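PDB 3IWA: FAD-dependent pyridine nucleotide-disulphide oxidoreductase from Desulfovibrio vulgaris, which probably uses FAD and a reduced pyridine nucleotide to catalyse electron transfer, as in other pyridine nucleotide-disulphide oxidoreductases. Local coordinates for residues H97-E102 and L112-L117; E213-V218 and L344-A349; E362-V367 and V391-T396. All coordinates share one frame; numbering follows the deposited sequence.

Contact 1 (H97-E102 and L112-L117)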
ATOM      1  N   HIS A  97     -18.523   6.416  40.482  1.00 53.17           N
ATOM      2  CA  HIS A  97     -18.774   6.853  39.100  1.00 52.17           C
ATOM      3  C   HIS A  97     -19.118   8.349  39.028  1.00 51.23           C
ATOM      4  O   HIS A  97     -20.151   8.765  38.499  1.00 51.72           O
ATOM      5  CB  HIS A  97     -19.857   5.987  38.452  1.00 52.40           C
ATOM      6  CG  HIS A  97     -19.433   4.568  38.206  1.00 52.83           C
ATOM      7  ND1 HIS A  97     -19.123   3.691  39.221  1.00 53.63           N
ATOM      8  CD2 HIS A  97     -19.260   3.877  37.053  1.00 54.22           C
ATOM      9  CE1 HIS A  97     -18.781   2.522  38.708  1.00 53.46           C
ATOM     10  NE2 HIS A  97     -18.852   2.609  37.392  1.00 52.74           N
ATOM     11  N   THR A  98     -18.225   9.156  39.568  1.00 49.98           N
ATOM     12  CA  THR A  98     -18.398  10.600  39.590  1.00 49.58           C
ATOM     13  C   THR A  98     -17.096  11.292  39.177  1.00 48.52           C
ATOM     14  O   THR A  98     -16.010  10.789  39.433  1.00 46.92           O
ATOM     15  CB  THR A  98     -18.806  11.119  41.013  1.00 49.71           C
ATOM     16  OG1 THR A  98     -17.711  10.953  41.913  1.00 50.57           O
ATOM     17  CG2 THR A  98     -20.028  10.367  41.568  1.00 50.10           C
ATOM     18  N   VAL A  99     -17.235  12.443  38.530  1.00 48.72           N
ATOM     19  CA  VAL A  99     -16.112  13.316  38.203  1.00 49.26           C
ATOM     20  C   VAL A  99     -16.439  14.688  38.766  1.00 50.66           C
ATOM     21  O   VAL A  99     -17.465  15.256  38.399  1.00 51.27           O
ATOM     22  CB  VAL A  99     -15.920  13.529  36.679  1.00 48.36           C
ATOM     23  CG1 VAL A  99     -14.667  14.292  36.451  1.00 46.98           C
ATOM     24  CG2 VAL A  99     -15.900  12.226  35.915  1.00 47.37           C
ATOM     25  N   GLU A 100     -15.575  15.223  39.627  1.00 52.19           N
ATOM     26  CA  GLU A 100     -15.729  16.601  40.118  1.00 53.68           C
ATOM     27  C   GLU A 100     -15.068  17.551  39.117  1.00 54.02           C
ATOM     28  O   GLU A 100     -13.918  17.369  38.731  1.00 52.97           O
ATOM     29  CB  GLU A 100     -15.115  16.796  41.511  1.00 54.07           C
ATOM     30  CG  GLU A 100     -15.710  15.931  42.643  1.00 57.77           C
ATOM     31  CD  GLU A 100     -15.002  16.165  43.997  1.00 62.62           C
ATOM     32  OE1 GLU A 100     -15.686  16.535  44.970  1.00 67.27           O
ATOM     33  OE2 GLU A 100     -13.760  16.011  44.098  1.00 65.02           O
ATOM     34  N   ILE A 101     -15.803  18.560  38.692  1.00 55.43           N
ATOM     35  CA  ILE A 101     -15.283  19.491  37.706  1.00 56.81           C
ATOM     36  C   ILE A 101     -15.310  20.909  38.269  1.00 58.74           C
ATOM     37  O   ILE A 101     -16.084  21.205  39.196  1.00 58.37           O
ATOM     38  CB  ILE A 101     -16.061  19.386  36.375  1.00 56.73           C
ATOM     39  CG1 ILE A 101     -17.500  19.893  36.517  1.00 56.17           C
ATOM     40  CG2 ILE A 101     -16.079  17.915  35.894  1.00 55.85           C
ATOM     41  CD1 ILE A 101     -18.321  19.809  35.230  1.00 55.53           C
ATOM     42  N   GLU A 102     -14.456  21.770  37.720  1.00 60.74           N
ATOM     43  CA  GLU A 102     -14.462  23.182  38.080  1.00 62.51           C
ATOM     44  C   GLU A 102     -14.272  24.067  36.851  1.00 63.34           C
ATOM     45  O   GLU A 102     -13.329  23.911  36.098  1.00 62.97           O
ATOM     46  CB  GLU A 102     -13.431  23.473  39.189  1.00 62.96           C
ATOM     47  CG  GLU A 102     -12.057  23.930  38.755  1.00 65.45           C
ATOM     48  CD  GLU A 102     -11.119  24.145  39.945  1.00 69.98           C
ATOM     49  OE1 GLU A 102     -10.769  23.128  40.607  1.00 72.42           O
ATOM     50  OE2 GLU A 102     -10.729  25.322  40.205  1.00 71.34           O
ATOM     51  N   LEU A 112     -20.290  15.621  38.211  1.00 59.66           N
ATOM     52  CA  LEU A 112     -20.974  14.915  37.130  1.00 57.29           C
ATOM     53  C   LEU A 112     -21.031  13.453  37.501  1.00 56.14           C
ATOM     54  O   LEU A 112     -20.090  12.938  38.094  1.00 55.76           O
ATOM     55  CB  LEU A 112     -20.191  15.047  35.828  1.00 57.02           C
ATOM     56  CG  LEU A 112     -19.970  16.434  35.221  1.00 55.40           C
ATOM     57  CD1 LEU A 112     -19.083  16.302  33.986  1.00 51.31           C
ATOM     58  CD2 LEU A 112     -21.313  17.113  34.877  1.00 53.20           C
ATOM     59  N   LYS A 113     -22.117  12.779  37.139  1.00 54.88           N
ATOM     60  CA  LYS A 113     -22.198  11.331  37.300  1.00 54.64           C
ATOM     61  C   LYS A 113     -22.093  10.630  35.935  1.00 53.16           C
ATOM     62  O   LYS A 113     -22.552  11.161  34.904  1.00 53.24           O
ATOM     63  CB  LYS A 113     -23.479  10.925  38.044  1.00 55.15           C
ATOM     64  CG  LYS A 113     -23.232   9.845  39.119  1.00 57.98           C
ATOM     65  CD  LYS A 113     -23.483   8.432  38.602  1.00 61.51           C
ATOM     66  CE  LYS A 113     -23.205   7.373  39.667  1.00 63.19           C
ATOM     67  NZ  LYS A 113     -23.372   5.981  39.124  1.00 64.34           N
ATOM     68  N   TYR A 114     -21.481   9.449  35.923  1.00 50.71           N
ATOM     69  CA  TYR A 114     -21.269   8.776  34.662  1.00 49.13           C
ATOM     70  C   TYR A 114     -21.546   7.297  34.752  1.00 48.21           C
ATOM     71  O   TYR A 114     -21.376   6.684  35.800  1.00 47.42           O
ATOM     72  CB  TYR A 114     -19.848   9.039  34.123  1.00 48.77           C
ATOM     73  CG  TYR A 114     -18.721   8.364  34.879  1.00 45.85           C
ATOM     74  CD1 TYR A 114     -18.401   7.038  34.657  1.00 44.13           C
ATOM     75  CD2 TYR A 114     -17.964   9.070  35.799  1.00 45.48           C
ATOM     76  CE1 TYR A 114     -17.361   6.425  35.348  1.00 44.30           C
ATOM     77  CE2 TYR A 114     -16.926   8.481  36.474  1.00 44.21           C
ATOM     78  CZ  TYR A 114     -16.627   7.167  36.247  1.00 44.12           C
ATOM     79  OH  TYR A 114     -15.590   6.597  36.940  1.00 46.72           O
ATOM     80  N   ASP A 115     -21.991   6.754  33.623  1.00 47.49           N
ATOM     81  CA  ASP A 115     -22.024   5.308  33.397  1.00 47.51           C
ATOM     82  C   ASP A 115     -20.719   4.843  32.751  1.00 46.31           C
ATOM     83  O   ASP A 115     -20.245   3.758  33.045  1.00 46.36           O
ATOM     84  CB  ASP A 115     -23.189   4.955  32.477  1.00 48.26           C
ATOM     85  CG  ASP A 115     -24.537   5.328  33.087  1.00 49.84           C
ATOM     86  OD1 ASP A 115     -25.022   4.480  33.852  1.00 52.91           O
ATOM     87  OD2 ASP A 115     -25.090   6.441  32.799  1.00 45.88           O
ATOM     88  N   LYS A 116     -20.170   5.662  31.847  1.00 44.51           N
ATOM     89  CA  LYS A 116     -18.911   5.366  31.207  1.00 43.30           C
ATOM     90  C   LYS A 116     -18.147   6.660  31.076  1.00 41.56           C
ATOM     91  O   LYS A 116     -18.735   7.687  30.845  1.00 40.79           O
ATOM     92  CB  LYS A 116     -19.117   4.758  29.810  1.00 43.39           C
ATOM     93  CG  LYS A 116     -19.904   3.457  29.742  1.00 42.66           C
ATOM     94  CD  LYS A 116     -19.203   2.294  30.373  1.00 43.84           C
ATOM     95  CE  LYS A 116     -20.168   1.111  30.522  1.00 45.36           C
ATOM     96  NZ  LYS A 116     -19.510  -0.079  31.175  1.00 47.14           N
ATOM     97  N   LEU A 117     -16.837   6.583  31.223  1.00 40.03           N
ATOM     98  CA  LEU A 117     -15.947   7.740  31.068  1.00 39.55           C
ATOM     99  C   LEU A 117     -14.925   7.518  29.939  1.00 38.34           C
ATOM    100  O   LEU A 117     -14.393   6.419  29.758  1.00 36.83           O
ATOM    101  CB  LEU A 117     -15.195   7.972  32.377  1.00 39.08           C
ATOM    102  CG  LEU A 117     -14.298   9.202  32.568  1.00 39.35           C
ATOM    103  CD1 LEU A 117     -15.042  10.553  32.390  1.00 40.09           C
ATOM    104  CD2 LEU A 117     -13.642   9.123  33.947  1.00 36.96           C
TER
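His97 lies across the ring of Tyr114 at the end away from the turn of a beta hairpin, strands 98-103 and 109-113, part of a three-stranded antiparallel sheet with strand 87-93. The His97 CB sits over the tyrosine face, 4.0 Å from the Tyr114 ring centroid, a CH-pi contact, and is also 3.1 Å from Tyr114 O. Next along the chain, His97 CG is 4.0 Å from Tyr114 CE1; CD2 then comes to 3.6 Å from that same CE1, the two rings inclined at 45°. At the tip NE2 turns to Asp288 and ND1 to the carbonyl of Ala95, bonds that fix the imidazole's rotation. Tyr114 is placed for this by a first torsion of 71°, which sets CG between its own backbone N and carbonyl carbon; Leu117 CB lies toward the rim of the opposite face. Val99 and Leu112 form a hydrogen-bonded pair, and the nonpolar side continues with Ile101 CD1, 3.8 Å from Leu112 CG, against strand 30-34. On the other side of the sheet, Lys113 bends at its second torsion and lays its aliphatic chain along His97 O. That oxygen also accepts the backbone N-H of Tyr114, N to O 3.0 Å, with the donor tilted 34° from the carbonyl plane.

Contact 2 (E213-V218 and L344-A349)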
ATOM      1  N   GLU A 213      17.951  22.612   4.402  1.00 51.50           N
ATOM      2  CA  GLU A 213      19.027  23.572   4.274  1.00 52.98           C
ATOM      3  C   GLU A 213      19.052  24.315   2.943  1.00 53.77           C
ATOM      4  O   GLU A 213      19.488  25.463   2.885  1.00 53.78           O
ATOM      5  CB  GLU A 213      20.356  22.898   4.486  1.00 52.86           C
ATOM      6  CG  GLU A 213      20.540  22.409   5.882  1.00 53.72           C
ATOM      7  CD  GLU A 213      21.727  21.498   5.994  1.00 55.26           C
ATOM      8  OE1 GLU A 213      22.061  20.864   4.969  1.00 53.23           O
ATOM      9  OE2 GLU A 213      22.317  21.415   7.099  1.00 59.56           O
ATOM     10  N   LYS A 214      18.577  23.676   1.887  1.00 54.52           N
ATOM     11  CA  LYS A 214      18.604  24.302   0.588  1.00 55.32           C
ATOM     12  C   LYS A 214      17.408  25.238   0.412  1.00 55.31           C
ATOM     13  O   LYS A 214      17.384  26.075  -0.502  1.00 55.71           O
ATOM     14  CB  LYS A 214      18.728  23.252  -0.515  1.00 55.80           C
ATOM     15  CG  LYS A 214      17.547  23.043  -1.430  1.00 58.18           C
ATOM     16  CD  LYS A 214      17.922  21.966  -2.486  1.00 61.59           C
ATOM     17  CE  LYS A 214      17.079  22.005  -3.758  1.00 63.46           C
ATOM     18  NZ  LYS A 214      16.846  20.593  -4.273  1.00 64.39           N
ATOM     19  N   ASN A 215      16.423  25.113   1.294  1.00 54.60           N
ATOM     20  CA  ASN A 215      15.334  26.084   1.332  1.00 54.00           C
ATOM     21  C   ASN A 215      15.463  26.990   2.571  1.00 53.09           C
ATOM     22  O   ASN A 215      14.468  27.431   3.127  1.00 52.17           O
ATOM     23  CB  ASN A 215      13.967  25.377   1.250  1.00 54.22           C
ATOM     24  CG  ASN A 215      13.755  24.660  -0.087  1.00 54.73           C
ATOM     25  OD1 ASN A 215      13.003  25.125  -0.953  1.00 57.03           O
ATOM     26  ND2 ASN A 215      14.417  23.528  -0.258  1.00 54.42           N
ATOM     27  N   ASP A 216      16.708  27.226   2.995  1.00 52.27           N
ATOM     28  CA  ASP A 216      17.064  28.262   3.977  1.00 52.51           C
ATOM     29  C   ASP A 216      16.766  27.959   5.447  1.00 51.23           C
ATOM     30  O   ASP A 216      16.930  28.835   6.302  1.00 51.20           O
ATOM     31  CB  ASP A 216      16.388  29.594   3.638  1.00 53.54           C
ATOM     32  CG  ASP A 216      16.844  30.169   2.320  1.00 56.53           C
ATOM     33  OD1 ASP A 216      17.752  29.615   1.667  1.00 62.00           O
ATOM     34  OD2 ASP A 216      16.297  31.221   1.948  1.00 63.51           O
ATOM     35  N   VAL A 217      16.314  26.753   5.756  1.00 49.34           N
ATOM     36  CA  VAL A 217      16.219  26.361   7.145  1.00 47.89           C
ATOM     37  C   VAL A 217      17.612  25.919   7.568  1.00 47.76           C
ATOM     38  O   VAL A 217      18.203  25.043   6.953  1.00 48.20           O
ATOM     39  CB  VAL A 217      15.194  25.251   7.364  1.00 47.10           C
ATOM     40  CG1 VAL A 217      15.245  24.778   8.776  1.00 44.55           C
ATOM     41  CG2 VAL A 217      13.824  25.752   7.010  1.00 43.69           C
ATOM     42  N   VAL A 218      18.150  26.546   8.602  1.00 46.94           N
ATOM     43  CA  VAL A 218      19.401  26.099   9.167  1.00 46.31           C
ATOM     44  C   VAL A 218      19.117  24.971  10.144  1.00 46.02           C
ATOM     45  O   VAL A 218      18.152  25.051  10.938  1.00 46.07           O
ATOM     46  CB  VAL A 218      20.108  27.250   9.903  1.00 46.79           C
ATOM     47  CG1 VAL A 218      21.407  26.757  10.584  1.00 46.59           C
ATOM     48  CG2 VAL A 218      20.383  28.413   8.919  1.00 47.16           C
ATOM     49  N   LEU A 344       8.090  17.898   2.957  1.00 53.04           N
ATOM     50  CA  LEU A 344       9.102  18.948   3.137  1.00 53.82           C
ATOM     51  C   LEU A 344       9.001  19.919   1.948  1.00 54.44           C
ATOM     52  O   LEU A 344       7.966  19.999   1.303  1.00 54.82           O
ATOM     53  CB  LEU A 344      10.521  18.355   3.328  1.00 53.52           C
ATOM     54  CG  LEU A 344      10.703  17.337   4.460  1.00 52.61           C
ATOM     55  CD1 LEU A 344      12.074  16.729   4.428  1.00 51.51           C
ATOM     56  CD2 LEU A 344      10.453  17.982   5.786  1.00 50.73           C
ATOM     57  N   PHE A 345      10.036  20.685   1.657  1.00 55.56           N
ATOM     58  CA  PHE A 345       9.898  21.716   0.625  1.00 56.22           C
ATOM     59  C   PHE A 345       9.676  21.080  -0.731  1.00 57.30           C
ATOM     60  O   PHE A 345       8.685  21.356  -1.384  1.00 58.06           O
ATOM     61  CB  PHE A 345      11.093  22.650   0.630  1.00 55.93           C
ATOM     62  CG  PHE A 345      11.115  23.546   1.823  1.00 53.79           C
ATOM     63  CD1 PHE A 345      10.412  24.734   1.816  1.00 53.80           C
ATOM     64  CD2 PHE A 345      11.789  23.173   2.969  1.00 51.29           C
ATOM     65  CE1 PHE A 345      10.405  25.572   2.936  1.00 54.24           C
ATOM     66  CE2 PHE A 345      11.801  23.986   4.094  1.00 51.77           C
ATOM     67  CZ  PHE A 345      11.108  25.198   4.081  1.00 53.78           C
ATOM     68  N   GLU A 346      10.579  20.197  -1.127  1.00 58.39           N
ATOM     69  CA  GLU A 346      10.483  19.507  -2.421  1.00 58.96           C
ATOM     70  C   GLU A 346      10.290  17.989  -2.263  1.00 57.53           C
ATOM     71  O   GLU A 346       9.515  17.386  -2.991  1.00 58.79           O
ATOM     72  CB  GLU A 346      11.724  19.810  -3.271  1.00 59.93           C
ATOM     73  CG  GLU A 346      11.923  21.310  -3.571  1.00 62.81           C
ATOM     74  CD  GLU A 346      13.393  21.706  -3.559  1.00 67.90           C
ATOM     75  OE1 GLU A 346      14.201  20.971  -4.185  1.00 71.72           O
ATOM     76  OE2 GLU A 346      13.743  22.735  -2.930  1.00 69.55           O
ATOM     77  N   GLY A 347      10.960  17.369  -1.309  1.00 55.45           N
ATOM     78  CA  GLY A 347      10.774  15.936  -1.106  1.00 53.56           C
ATOM     79  C   GLY A 347       9.719  15.619  -0.072  1.00 51.73           C
ATOM     80  O   GLY A 347       9.230  16.501   0.619  1.00 51.18           O
ATOM     81  N   SER A 348       9.383  14.336   0.004  1.00 49.47           N
ATOM     82  CA  SER A 348       8.540  13.765   1.024  1.00 47.97           C
ATOM     83  C   SER A 348       9.273  12.601   1.605  1.00 45.94           C
ATOM     84  O   SER A 348       9.992  11.935   0.903  1.00 46.41           O
ATOM     85  CB  SER A 348       7.255  13.257   0.420  1.00 48.08           C
ATOM     86  OG  SER A 348       6.425  14.351   0.089  1.00 50.49           O
ATOM     87  N   ALA A 349       9.100  12.368   2.889  1.00 44.08           N
ATOM     88  CA  ALA A 349       9.659  11.217   3.542  1.00 43.25           C
ATOM     89  C   ALA A 349       8.508  10.427   4.172  1.00 42.27           C
ATOM     90  O   ALA A 349       7.529  11.014   4.592  1.00 42.92           O
ATOM     91  CB  ALA A 349      10.662  11.646   4.595  1.00 42.84           C
TER
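A surface contact between domains, an amide-aromatic stack beside a salt bridge, joins the end of helix 202-214, next to the parallel sheet ending in strand 218-220, to the turn between strands 340-343 and 348-353 of the dimerisation-domain sheet. Asn215 CB sits over the centre of the Phe345 ring, 3.5 Å from its centroid, a CH-pi contact. With CG anti to its carbonyl carbon (chi1 -65°), the Asn215 amide extends beyond, over the CG-CB end of Phe345 and 5° from parallel to the ring; Asn215 CG is 3.4 Å from Phe345 CB. Val217 CG2 adds an apolar touch 4.0 Å from Phe345 CE2. The helix closes here in a Schellman motif, with Asp216 at positive phi as its C-prime residue, and this reversal brings Asn215 and Val217 to the same ring. Lys214 NZ reaches the syn lone pair of Glu346 OE1 at 2.7 Å in the salt bridge. Asn215 ND2 bonds Glu346 OE2 at 2.9 Å from 40° out of the carboxylate plane; Asn215 OD1, 3.2 Å from that OE2 but not bonded, makes an unfavourable approach that the ND2 bond probably offsets in part. ND2 also bonds to Asp211 O, whose carboxylate receives the backbone N-H groups of Phe345, Glu346 and Gly347.

Contact 3 (E362-V367 and V391-T396)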
ATOM      1  N   GLU A 362      16.881  -1.957  20.106  1.00 47.89           N
ATOM      2  CA  GLU A 362      16.058  -3.030  20.693  1.00 48.59           C
ATOM      3  C   GLU A 362      16.813  -4.340  20.775  1.00 48.49           C
ATOM      4  O   GLU A 362      16.261  -5.334  21.260  1.00 48.88           O
ATOM      5  CB  GLU A 362      14.813  -3.294  19.848  1.00 48.83           C
ATOM      6  CG  GLU A 362      13.808  -2.145  19.788  1.00 51.54           C
ATOM      7  CD  GLU A 362      13.000  -1.964  21.074  1.00 52.78           C
ATOM      8  OE1 GLU A 362      13.107  -2.814  21.997  1.00 55.84           O
ATOM      9  OE2 GLU A 362      12.237  -0.972  21.133  1.00 54.14           O
ATOM     10  N   GLY A 363      18.041  -4.348  20.253  1.00 48.02           N
ATOM     11  CA  GLY A 363      18.881  -5.533  20.240  1.00 47.97           C
ATOM     12  C   GLY A 363      18.599  -6.567  19.157  1.00 47.88           C
ATOM     13  O   GLY A 363      18.906  -7.742  19.344  1.00 48.10           O
ATOM     14  N   TYR A 364      17.993  -6.161  18.039  1.00 47.27           N
ATOM     15  CA  TYR A 364      17.910  -7.050  16.874  1.00 46.65           C
ATOM     16  C   TYR A 364      19.237  -6.966  16.165  1.00 45.61           C
ATOM     17  O   TYR A 364      19.816  -5.878  16.056  1.00 45.95           O
ATOM     18  CB  TYR A 364      16.796  -6.646  15.854  1.00 46.68           C
ATOM     19  CG  TYR A 364      15.403  -6.873  16.349  1.00 46.94           C
ATOM     20  CD1 TYR A 364      14.806  -8.124  16.277  1.00 46.11           C
ATOM     21  CD2 TYR A 364      14.687  -5.830  16.929  1.00 48.95           C
ATOM     22  CE1 TYR A 364      13.526  -8.328  16.769  1.00 46.28           C
ATOM     23  CE2 TYR A 364      13.431  -6.023  17.420  1.00 48.43           C
ATOM     24  CZ  TYR A 364      12.853  -7.261  17.341  1.00 47.31           C
ATOM     25  OH  TYR A 364      11.594  -7.385  17.855  1.00 50.69           O
ATOM     26  N   ASP A 365      19.690  -8.097  15.661  1.00 44.49           N
ATOM     27  CA  ASP A 365      20.782  -8.133  14.713  1.00 44.79           C
ATOM     28  C   ASP A 365      20.259  -7.679  13.335  1.00 44.21           C
ATOM     29  O   ASP A 365      20.046  -8.472  12.443  1.00 43.67           O
ATOM     30  CB  ASP A 365      21.342  -9.569  14.683  1.00 45.43           C
ATOM     31  CG  ASP A 365      22.523  -9.755  13.706  1.00 46.47           C
ATOM     32  OD1 ASP A 365      23.049  -8.762  13.154  1.00 45.59           O
ATOM     33  OD2 ASP A 365      22.896 -10.935  13.502  1.00 50.07           O
ATOM     34  N   ALA A 366      20.065  -6.379  13.167  1.00 44.36           N
ATOM     35  CA  ALA A 366      19.339  -5.857  12.023  1.00 43.89           C
ATOM     36  C   ALA A 366      20.260  -5.324  10.978  1.00 44.24           C
ATOM     37  O   ALA A 366      21.329  -4.847  11.286  1.00 45.07           O
ATOM     38  CB  ALA A 366      18.423  -4.748  12.461  1.00 43.54           C
ATOM     39  N   VAL A 367      19.806  -5.344   9.732  1.00 44.50           N
ATOM     40  CA  VAL A 367      20.552  -4.744   8.651  1.00 44.65           C
ATOM     41  C   VAL A 367      19.655  -3.803   7.863  1.00 44.02           C
ATOM     42  O   VAL A 367      18.483  -4.067   7.652  1.00 44.72           O
ATOM     43  CB  VAL A 367      21.213  -5.827   7.741  1.00 45.17           C
ATOM     44  CG1 VAL A 367      20.461  -7.131   7.803  1.00 45.75           C
ATOM     45  CG2 VAL A 367      21.275  -5.376   6.329  1.00 47.67           C
ATOM     46  N   VAL A 391      14.377  -2.640   6.688  1.00 34.97           N
ATOM     47  CA  VAL A 391      15.068  -3.049   7.906  1.00 34.27           C
ATOM     48  C   VAL A 391      14.718  -4.461   8.210  1.00 34.90           C
ATOM     49  O   VAL A 391      13.565  -4.796   8.354  1.00 35.37           O
ATOM     50  CB  VAL A 391      14.727  -2.134   9.115  1.00 34.79           C
ATOM     51  CG1 VAL A 391      15.560  -2.503  10.277  1.00 32.37           C
ATOM     52  CG2 VAL A 391      14.957  -0.657   8.776  1.00 31.38           C
ATOM     53  N   VAL A 392      15.733  -5.309   8.326  1.00 36.96           N
ATOM     54  CA  VAL A 392      15.543  -6.759   8.331  1.00 36.94           C
ATOM     55  C   VAL A 392      16.259  -7.403   9.503  1.00 38.41           C
ATOM     56  O   VAL A 392      17.421  -7.099   9.769  1.00 38.75           O
ATOM     57  CB  VAL A 392      16.114  -7.363   7.027  1.00 37.28           C
ATOM     58  CG1 VAL A 392      16.007  -8.869   7.045  1.00 37.47           C
ATOM     59  CG2 VAL A 392      15.417  -6.770   5.818  1.00 32.62           C
ATOM     60  N   ASP A 393      15.594  -8.324  10.187  1.00 39.58           N
ATOM     61  CA  ASP A 393      16.253  -9.082  11.204  1.00 41.44           C
ATOM     62  C   ASP A 393      17.017 -10.252  10.579  1.00 42.83           C
ATOM     63  O   ASP A 393      16.400 -11.093   9.958  1.00 43.13           O
ATOM     64  CB  ASP A 393      15.241  -9.654  12.185  1.00 42.44           C
ATOM     65  CG  ASP A 393      15.909 -10.384  13.349  1.00 41.81           C
ATOM     66  OD1 ASP A 393      16.915  -9.848  13.845  1.00 42.55           O
ATOM     67  OD2 ASP A 393      15.424 -11.456  13.769  1.00 44.36           O
ATOM     68  N   ARG A 394      18.329 -10.332  10.783  1.00 44.26           N
ATOM     69  CA  ARG A 394      19.130 -11.424  10.187  1.00 45.89           C
ATOM     70  C   ARG A 394      18.638 -12.844  10.454  1.00 45.72           C
ATOM     71  O   ARG A 394      18.347 -13.572   9.511  1.00 46.32           O
ATOM     72  CB  ARG A 394      20.615 -11.324  10.556  1.00 46.70           C
ATOM     73  CG  ARG A 394      21.466 -10.573   9.538  1.00 50.43           C
ATOM     74  CD  ARG A 394      22.972 -10.892   9.668  1.00 54.49           C
ATOM     75  NE  ARG A 394      23.759  -9.707   9.326  1.00 58.64           N
ATOM     76  CZ  ARG A 394      24.247  -9.418   8.110  1.00 63.01           C
ATOM     77  NH1 ARG A 394      24.075 -10.241   7.069  1.00 62.49           N
ATOM     78  NH2 ARG A 394      24.942  -8.284   7.936  1.00 64.95           N
ATOM     79  N   PRO A 395      18.549 -13.255  11.724  1.00 45.90           N
ATOM     80  CA  PRO A 395      18.201 -14.664  11.980  1.00 45.99           C
ATOM     81  C   PRO A 395      16.798 -15.145  11.621  1.00 46.37           C
ATOM     82  O   PRO A 395      16.593 -16.344  11.385  1.00 47.18           O
ATOM     83  CB  PRO A 395      18.396 -14.826  13.496  1.00 46.35           C
ATOM     84  CG  PRO A 395      18.765 -13.455  14.034  1.00 46.14           C
ATOM     85  CD  PRO A 395      19.180 -12.608  12.885  1.00 45.74           C
ATOM     86  N   THR A 396      15.819 -14.262  11.648  1.00 46.12           N
ATOM     87  CA  THR A 396      14.434 -14.659  11.343  1.00 45.34           C
ATOM     88  C   THR A 396      14.060 -14.311   9.904  1.00 44.61           C
ATOM     89  O   THR A 396      13.091 -14.818   9.376  1.00 44.68           O
ATOM     90  CB  THR A 396      13.473 -13.909  12.246  1.00 45.33           C
ATOM     91  OG1 THR A 396      13.673 -12.494  12.058  1.00 45.40           O
ATOM     92  CG2 THR A 396      13.721 -14.298  13.722  1.00 44.77           C
TER
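Val367 and Val392 pair across the start of strand 366-372 and the end of strand 386-393, the regular, closely packed part of the contact, where backbone bonds do the holding. They form an antiparallel hydrogen-bonded pair: Val367 N gives to Val392 O at 3.0 Å and Val392 N returns a bond to Val367 O at 3.1 Å, both donors lying in the carbonyl planes. Ala366 and Asp393 make the adjoining non-hydrogen-bonded pair, and Ala366 CA comes 3.2 Å from Val392 O in a CA-H...O contact. Val367 and Val392 turn to the side covered by helix 449-461, through Leu461, whereas Ala366 points to the other side, toward Ala359 of helix 356-361. The buried Asp393, its CG anti to the backbone N (chi1 -176°), sends OD1 to the edge of the Tyr364 ring, 3.7 Å from Tyr364 CD1, with carboxylate and ring planes 77° apart. Its OD2 accepts the hydroxyl of Thr396 through the anti lone pair. Arg394, Asp365 and Pro395 form the exposed side. One further backbone bond, Arg394 N to Asp365 O at 3.0 Å, follows just past the strand end. The Arg394 side chain lies over Val367 and Leu461, one guanidinium face toward Val367 CG1, and gains no salt bridge to Asp365, whose OD1 is 4.0 Å from Arg394 NE. Before the strand, Gly363 closes helix 356-361 in a Schellman motif and Asp365 centres an inverse gamma turn with a weak closing bond, leading from that helix into strand 366-372, outermost within this chain in the antiparallel sheet of the dimerisation domain.

Contacts 1 and 3 are both partly buried antiparallel strand pairings, whereas contact 2 lies at the surface and relies on side chains. Contact 1 belongs to a hairpin of the pyridine nucleotide-disulphide oxidoreductase domain and adds an aromatic pair to its backbone ladder; contact 3, in the dimerisation domain, pairs valines and has charged residues at its margin. Contact 2 bridges these two parts of the chain, setting a helix end against a turn by salt bridge and amide-ring stacking. Contacts 2 and 3 reach the same five-stranded antiparallel sheet, their nearest atoms about 14 Å apart. Contact 1 lies on the opposite side of the chain's centre from both, its centre about 48 Å from that of contact 2.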